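Local coordinates for protein beta-xylanase (Roseburia intestinalis L1-82, PDB 6SGF) that binds xylan weakly through a carbohydrate-binding module of a modular enzyme that probably cleaves the beta-1,4-xylosidic linkages of xylan, at residues K7-A21 and S33-E47. Residues are numbered along the deposited sequence; the frame is centred on the assembly and turned at random.
Sequences KVFTADQLKVAWGDA and SFAKQYNQVKWTLPE. With XYP (beta-D-xylopyranose), chain H; XYP (beta-D-xylopyranose), chain C; XYP (beta-D-xylopyranose), chain D.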
loop_
_atom_site.group_PDB
_atom_site.type_symbol
_atom_site.label_atom_id
_atom_site.label_comp_id
_atom_site.label_asym_id
_atom_site.label_seq_id
_atom_site.Cartn_x
_atom_site.Cartn_y
_atom_site.Cartn_z
ATOM N N LYS B 7 -8.531 2.406 7.595
ATOM C CA LYS B 7 -7.339 3.224 7.669
ATOM C C LYS B 7 -6.160 2.386 7.172
ATOM O O LYS B 7 -5.828 1.360 7.774
ATOM C CB LYS B 7 -7.123 3.699 9.103
ATOM C CG LYS B 7 -8.081 4.804 9.612
ATOM C CD LYS B 7 -8.334 5.933 8.588
ATOM C CE LYS B 7 -7.076 6.371 7.777
ATOM N NZ LYS B 7 -6.248 7.469 8.345
ATOM N N VAL B 8 -5.565 2.778 6.051
ATOM C CA VAL B 8 -4.523 1.980 5.405
ATOM C C VAL B 8 -3.221 2.745 5.483
ATOM O O VAL B 8 -3.165 3.906 5.079
ATOM C CB VAL B 8 -4.857 1.678 3.933
ATOM C CG1 VAL B 8 -3.700 0.941 3.274
ATOM C CG2 VAL B 8 -6.130 0.888 3.777
ATOM N N PHE B 9 -2.167 2.101 5.951
ATOM C CA PHE B 9 -0.840 2.702 5.950
ATOM C C PHE B 9 0.100 1.855 5.115
ATOM O O PHE B 9 0.401 0.708 5.484
ATOM C CB PHE B 9 -0.314 2.846 7.377
ATOM C CG PHE B 9 -1.263 3.526 8.297
ATOM C CD1 PHE B 9 -1.612 4.847 8.093
ATOM C CD2 PHE B 9 -1.834 2.839 9.348
ATOM C CE1 PHE B 9 -2.511 5.487 8.945
ATOM C CE2 PHE B 9 -2.734 3.467 10.209
ATOM C CZ PHE B 9 -3.068 4.802 10.002
ATOM N N THR B 10 0.620 2.437 4.036
ATOM C CA THR B 10 1.667 1.768 3.285
ATOM C C THR B 10 2.990 1.873 4.061
ATOM O O THR B 10 3.109 2.625 5.032
ATOM C CB THR B 10 1.802 2.349 1.880
ATOM O OG1 THR B 10 2.075 3.748 1.923
ATOM C CG2 THR B 10 0.502 2.136 1.065
ATOM N N ALA B 11 3.975 1.057 3.644
ATOM C CA ALA B 11 5.240 0.944 4.362
ATOM C C ALA B 11 5.906 2.299 4.584
ATOM O O ALA B 11 6.409 2.578 5.678
ATOM C CB ALA B 11 6.195 0.004 3.629
ATOM N N ASP B 12 5.901 3.170 3.572
ATOM C CA ASP B 12 6.600 4.436 3.760
ATOM C C ASP B 12 5.942 5.343 4.790
ATOM O O ASP B 12 6.558 6.338 5.188
ATOM C CB ASP B 12 6.756 5.187 2.428
ATOM C CG ASP B 12 5.480 5.821 1.928
ATOM O OD1 ASP B 12 4.383 5.262 2.132
ATOM O OD2 ASP B 12 5.590 6.868 1.250
ATOM N N GLN B 13 4.749 5.006 5.278
ATOM C CA GLN B 13 4.122 5.796 6.332
ATOM C C GLN B 13 4.404 5.271 7.737
ATOM O O GLN B 13 4.047 5.940 8.706
ATOM C CB GLN B 13 2.608 5.852 6.110
ATOM C CG GLN B 13 2.174 6.334 4.755
ATOM C CD GLN B 13 0.660 6.341 4.610
ATOM O OE1 GLN B 13 0.053 5.357 4.201
ATOM N NE2 GLN B 13 0.044 7.459 4.959
ATOM N N LEU B 14 5.072 4.128 7.865
ATOM C CA LEU B 14 5.300 3.468 9.138
ATOM C C LEU B 14 6.758 3.708 9.516
ATOM O O LEU B 14 7.665 3.277 8.804
ATOM C CB LEU B 14 4.972 1.977 9.023
ATOM C CG LEU B 14 3.504 1.655 8.733
ATOM C CD1 LEU B 14 3.346 0.178 8.458
ATOM C CD2 LEU B 14 2.660 2.088 9.933
ATOM N N LYS B 15 6.985 4.308 10.666
ATOM C CA LYS B 15 8.354 4.581 11.147
ATOM C C LYS B 15 8.787 3.507 12.130
ATOM O O LYS B 15 7.993 3.109 12.914
ATOM C CB LYS B 15 8.426 5.927 11.836
ATOM C CG LYS B 15 8.882 7.039 10.925
ATOM C CD LYS B 15 7.758 7.749 10.270
ATOM C CE LYS B 15 8.236 8.724 9.214
ATOM N NZ LYS B 15 7.757 8.331 7.875
ATOM N N VAL B 16 10.029 3.071 12.053
ATOM C CA VAL B 16 10.507 2.012 12.935
ATOM C C VAL B 16 10.710 2.594 14.338
ATOM O O VAL B 16 11.439 3.566 14.531
ATOM C CB VAL B 16 11.810 1.374 12.428
ATOM C CG1 VAL B 16 12.349 0.361 13.487
ATOM C CG2 VAL B 16 11.603 0.646 11.102
ATOM N N ALA B 17 10.055 1.982 15.319
ATOM C CA ALA B 17 10.246 2.380 16.714
ATOM C C ALA B 17 11.407 1.621 17.369
ATOM O O ALA B 17 12.165 2.178 18.176
ATOM C CB ALA B 17 8.965 2.143 17.524
ATOM N N TRP B 18 11.552 0.348 17.029
ATOM C CA TRP B 18 12.526 -0.540 17.647
ATOM C C TRP B 18 12.673 -1.729 16.722
ATOM O O TRP B 18 11.704 -2.150 16.079
ATOM C CB TRP B 18 12.072 -0.995 19.029
ATOM C CG TRP B 18 13.072 -1.743 19.864
ATOM C CD1 TRP B 18 13.922 -1.200 20.801
ATOM C CD2 TRP B 18 13.309 -3.167 19.891
ATOM N NE1 TRP B 18 14.661 -2.192 21.410
ATOM C CE2 TRP B 18 14.305 -3.409 20.874
ATOM C CE3 TRP B 18 12.788 -4.242 19.190
ATOM C CZ2 TRP B 18 14.796 -4.685 21.148
ATOM C CZ3 TRP B 18 13.260 -5.516 19.470
ATOM C CH2 TRP B 18 14.266 -5.726 20.453
ATOM N N GLY B 19 13.875 -2.237 16.615
ATOM C CA GLY B 19 14.041 -3.457 15.868
ATOM C C GLY B 19 15.397 -4.101 15.996
ATOM O O GLY B 19 16.419 -3.450 15.747
ATOM N N ASP B 20 15.445 -5.384 16.341
ATOM C CA ASP B 20 16.718 -6.091 16.270
ATOM C C ASP B 20 16.831 -6.953 15.014
ATOM O O ASP B 20 17.893 -7.534 14.755
ATOM C CB ASP B 20 16.953 -6.952 17.523
ATOM C CG ASP B 20 15.787 -7.870 17.874
ATOM O OD1 ASP B 20 14.771 -7.958 17.138
ATOM O OD2 ASP B 20 15.900 -8.528 18.937
ATOM N N ALA B 21 15.776 -7.028 14.210
ATOM C CA ALA B 21 15.936 -7.477 12.837
ATOM C C ALA B 21 16.640 -6.397 12.022
ATOM O O ALA B 21 16.743 -5.238 12.433
ATOM C CB ALA B 21 14.575 -7.794 12.217
ATOM N N SER B 33 15.221 -8.694 7.365
ATOM C CA SER B 33 16.056 -9.879 7.459
ATOM C C SER B 33 16.247 -10.240 8.930
ATOM O O SER B 33 16.586 -9.382 9.747
ATOM C CB SER B 33 17.419 -9.659 6.788
ATOM O OG SER B 33 17.983 -10.917 6.524
ATOM N N PHE B 34 16.072 -11.515 9.248
ATOM C CA PHE B 34 16.111 -11.959 10.635
ATOM C C PHE B 34 17.260 -12.941 10.823
ATOM O O PHE B 34 17.371 -13.928 10.091
ATOM C CB PHE B 34 14.829 -12.653 11.053
ATOM C CG PHE B 34 13.584 -11.894 10.757
ATOM C CD1 PHE B 34 12.911 -12.117 9.563
ATOM C CD2 PHE B 34 13.053 -11.032 11.682
ATOM C CE1 PHE B 34 11.741 -11.438 9.279
ATOM C CE2 PHE B 34 11.864 -10.363 11.426
ATOM C CZ PHE B 34 11.204 -10.588 10.216
ATOM N N ALA B 35 18.101 -12.682 11.806
ATOM C CA ALA B 35 19.255 -13.526 12.046
ATOM C C ALA B 35 19.081 -14.474 13.222
ATOM O O ALA B 35 19.711 -15.539 13.237
ATOM C CB ALA B 35 20.472 -12.630 12.298
ATOM N N LYS B 36 18.253 -14.117 14.185
ATOM C CA LYS B 36 18.097 -14.970 15.367
ATOM C C LYS B 36 16.628 -15.113 15.725
ATOM O O LYS B 36 15.828 -14.299 15.330
ATOM C CB LYS B 36 18.835 -14.383 16.563
ATOM C CG LYS B 36 19.319 -15.400 17.574
ATOM C CD LYS B 36 18.643 -15.390 18.933
ATOM C CE LYS B 36 19.180 -16.469 19.865
ATOM N NZ LYS B 36 18.815 -17.838 19.457
ATOM N N GLN B 37 16.326 -16.135 16.511
ATOM C CA GLN B 37 14.979 -16.402 17.020
ATOM C C GLN B 37 14.492 -15.155 17.758
ATOM O O GLN B 37 15.217 -14.584 18.519
ATOM C CB GLN B 37 14.962 -17.599 17.973
ATOM C CG GLN B 37 13.572 -18.117 18.246
ATOM C CD GLN B 37 13.532 -19.329 19.139
ATOM O OE1 GLN B 37 14.360 -19.489 20.016
ATOM N NE2 GLN B 37 12.568 -20.182 18.905
ATOM N N TYR B 38 13.252 -14.807 17.492
ATOM C CA TYR B 38 12.503 -13.722 18.130
ATOM C C TYR B 38 12.986 -12.342 17.690
ATOM O O TYR B 38 12.461 -11.333 18.198
ATOM C CB TYR B 38 12.506 -13.782 19.678
ATOM C CG TYR B 38 11.888 -15.072 20.190
ATOM C CD1 TYR B 38 10.697 -15.540 19.669
ATOM C CD2 TYR B 38 12.507 -15.834 21.180
ATOM C CE1 TYR B 38 10.138 -16.738 20.099
ATOM C CE2 TYR B 38 11.938 -17.044 21.625
ATOM C CZ TYR B 38 10.754 -17.475 21.079
ATOM O OH TYR B 38 10.156 -18.647 21.492
ATOM N N ASN B 39 13.931 -12.257 16.745
ATOM C CA ASN B 39 14.225 -10.996 16.077
ATOM C C ASN B 39 12.916 -10.420 15.528
ATOM O O ASN B 39 12.047 -11.146 15.034
ATOM C CB ASN B 39 15.194 -11.181 14.893
ATOM C CG ASN B 39 16.693 -11.097 15.264
ATOM O OD1 ASN B 39 17.541 -11.204 14.378
ATOM N ND2 ASN B 39 17.011 -10.919 16.531
ATOM N N GLN B 40 12.793 -9.107 15.578
ATOM C CA GLN B 40 11.523 -8.473 15.262
ATOM C C GLN B 40 11.716 -6.980 14.993
ATOM O O GLN B 40 12.770 -6.384 15.286
ATOM C CB GLN B 40 10.519 -8.671 16.391
ATOM C CG GLN B 40 10.931 -7.925 17.628
ATOM C CD GLN B 40 10.035 -8.233 18.807
ATOM O OE1 GLN B 40 8.826 -7.982 18.780
ATOM N NE2 GLN B 40 10.622 -8.785 19.842
ATOM N N VAL B 41 10.656 -6.380 14.436
ATOM C CA VAL B 41 10.583 -4.943 14.195
ATOM C C VAL B 41 9.269 -4.453 14.763
ATOM O O VAL B 41 8.263 -5.172 14.736
ATOM C CB VAL B 41 10.675 -4.591 12.697
ATOM C CG1 VAL B 41 10.641 -3.073 12.486
ATOM C CG2 VAL B 41 11.917 -5.161 12.106
ATOM N N LYS B 42 9.286 -3.252 15.314
ATOM C CA LYS B 42 8.098 -2.592 15.823
ATOM C C LYS B 42 7.972 -1.252 15.113
ATOM O O LYS B 42 8.941 -0.500 15.067
ATOM C CB LYS B 42 8.181 -2.384 17.333
ATOM C CG LYS B 42 7.049 -1.528 17.872
ATOM C CD LYS B 42 7.209 -1.294 19.392
ATOM C CE LYS B 42 6.099 -0.457 19.944
ATOM N NZ LYS B 42 6.229 -0.220 21.422
ATOM N N TRP B 43 6.800 -0.973 14.531
ATOM C CA TRP B 43 6.550 0.288 13.850
ATOM C C TRP B 43 5.469 1.099 14.564
ATOM O O TRP B 43 4.418 0.560 14.924
ATOM C CB TRP B 43 6.080 0.081 12.416
ATOM C CG TRP B 43 6.991 -0.535 11.438
ATOM C CD1 TRP B 43 7.826 0.108 10.569
ATOM C CD2 TRP B 43 7.103 -1.925 11.158
ATOM N NE1 TRP B 43 8.485 -0.820 9.776
ATOM C CE2 TRP B 43 8.046 -2.070 10.115
ATOM C CE3 TRP B 43 6.510 -3.073 11.703
ATOM C CZ2 TRP B 43 8.386 -3.301 9.596
ATOM C CZ3 TRP B 43 6.860 -4.297 11.194
ATOM C CH2 TRP B 43 7.782 -4.408 10.144
ATOM N N THR B 44 5.684 2.410 14.665
ATOM C CA THR B 44 4.693 3.324 15.196
ATOM C C THR B 44 3.709 3.741 14.110
ATOM O O THR B 44 4.084 3.946 12.950
ATOM C CB THR B 44 5.369 4.580 15.772
ATOM O OG1 THR B 44 6.413 4.203 16.688
ATOM C CG2 THR B 44 4.317 5.443 16.510
ATOM N N LEU B 45 2.447 3.861 14.496
ATOM C CA LEU B 45 1.429 4.327 13.566
ATOM C C LEU B 45 1.461 5.853 13.492
ATOM O O LEU B 45 1.803 6.515 14.470
ATOM C CB LEU B 45 0.059 3.851 14.012
ATOM C CG LEU B 45 -0.185 2.335 14.079
ATOM C CD1 LEU B 45 -1.662 2.167 14.444
ATOM C CD2 LEU B 45 0.203 1.672 12.761
ATOM N N PRO B 46 1.115 6.439 12.349
ATOM C CA PRO B 46 1.101 7.915 12.281
ATOM C C PRO B 46 0.140 8.552 13.284
ATOM O O PRO B 46 0.327 9.716 13.656
ATOM C CB PRO B 46 0.686 8.203 10.830
ATOM C CG PRO B 46 0.949 6.953 10.092
ATOM C CD PRO B 46 0.768 5.826 11.063
ATOM N N GLU B 47 -0.881 7.822 13.738
ATOM C CA GLU B 47 -1.929 8.326 14.629
ATOM C C GLU B 47 -2.430 7.125 15.387
ATOM O O GLU B 47 -2.500 6.062 14.796
ATOM C CB GLU B 47 -3.035 8.928 13.769
ATOM C CG GLU B 47 -3.767 7.811 12.955
ATOM C CD GLU B 47 -3.640 8.047 11.457
ATOM O OE1 GLU B 47 -2.487 8.336 11.032
ATOM O OE2 GLU B 47 -4.661 8.007 10.736
HETATM C C1 XYP H . 10.499 -11.542 22.980
HETATM C C2 XYP H . 9.297 -11.244 22.081
HETATM C C3 XYP H . 8.166 -12.142 22.446
HETATM C C4 XYP H . 8.587 -13.590 22.548
HETATM C C5 XYP H . 9.801 -13.811 23.462
HETATM O O2 XYP H . 9.000 -9.849 22.178
HETATM O O3 XYP H . 7.146 -12.007 21.415
HETATM O O4 XYP H . 7.451 -14.309 23.054
HETATM O O5 XYP H . 10.881 -12.984 22.920
HETATM O O1 XYP C . 15.917 -8.908 24.929
HETATM C C1 XYP C . 15.042 -9.280 23.945
HETATM C C2 XYP C . 15.066 -10.806 23.794
HETATM C C3 XYP C . 14.003 -11.356 22.910
HETATM C C4 XYP C . 12.734 -10.684 23.336
HETATM C C5 XYP C . 12.742 -9.153 23.299
HETATM O O2 XYP C . 16.355 -11.132 23.254
HETATM O O3 XYP C . 13.846 -12.800 23.096
HETATM O O4 XYP C . 11.721 -11.128 22.463
HETATM O O5 XYP C . 13.715 -8.686 24.303
HETATM C C1 XYP D . 7.250 -15.650 22.796
HETATM C C2 XYP D . 6.149 -16.217 23.693
HETATM C C3 XYP D . 5.829 -17.637 23.376
HETATM C C4 XYP D . 5.523 -17.751 21.926
HETATM C C5 XYP D . 6.582 -17.114 21.019
HETATM O O2 XYP D . 6.550 -16.155 25.064
HETATM O O3 XYP D . 4.632 -18.010 24.092
HETATM O O4 XYP D . 5.494 -19.113 21.504
HETATM O O5 XYP D . 6.780 -15.717 21.365
HETATM O O HOH W 1 4.324 6.368 11.399
HETATM O O HOH W 2 13.398 -9.629 19.758
#
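A21 sets its CB between F34 and V41, 3.6 Å from F34 CD2 and 3.7 Å from V41 CG2, just past the end of strand 15-19, which pairs antiparallel with 40-45. Just before it, D20 turns its carboxylate back: OD1 takes the Q40 N-H at 2.8 Å, while A21 N hydrogen-bonds Q40 O. N39 lies beside this carboxylate, and N39 OD1 accepts from both A35 N and K36 N on one face of the amide, fixing the type II turn 36-39. With an alanine here, those two N-H groups would probably lose their acceptor, and the turn that carries Y38 would be freer to shift.

Further along, W43 has CG anti to its carbonyl carbon (chi1 -65°), which directs the indole so that CD1 comes within 3.7 Å of L14 CB and NE1 near V16 CG2; V41 CG1 covers one face. A17 and W18 both face K42 in a classic bulge, A17 N giving K42 O a 2.7 Å bond. Where the chain turns its corner, P46 CD sits over the F9 ring centre in a CH-pi contact. The E47 carboxylate, its plane 76° from that ring, brings OE1 to 3.5 Å from F9 CE1, and K7 NZ pairs with E47 OE2 at 2.9 Å.

One face of the Y38 ring lies against the beta-D-xylopyranose of chain H, and Q40 NE2 donates to O2 of that sugar at 3.0 Å; K71 grips Q40 OE1. Strand 15-19 is an outermost strand, within the chain, of the sheet carrying Q40 and K71 of the xylan site, in this CBM86 beta-sandwich.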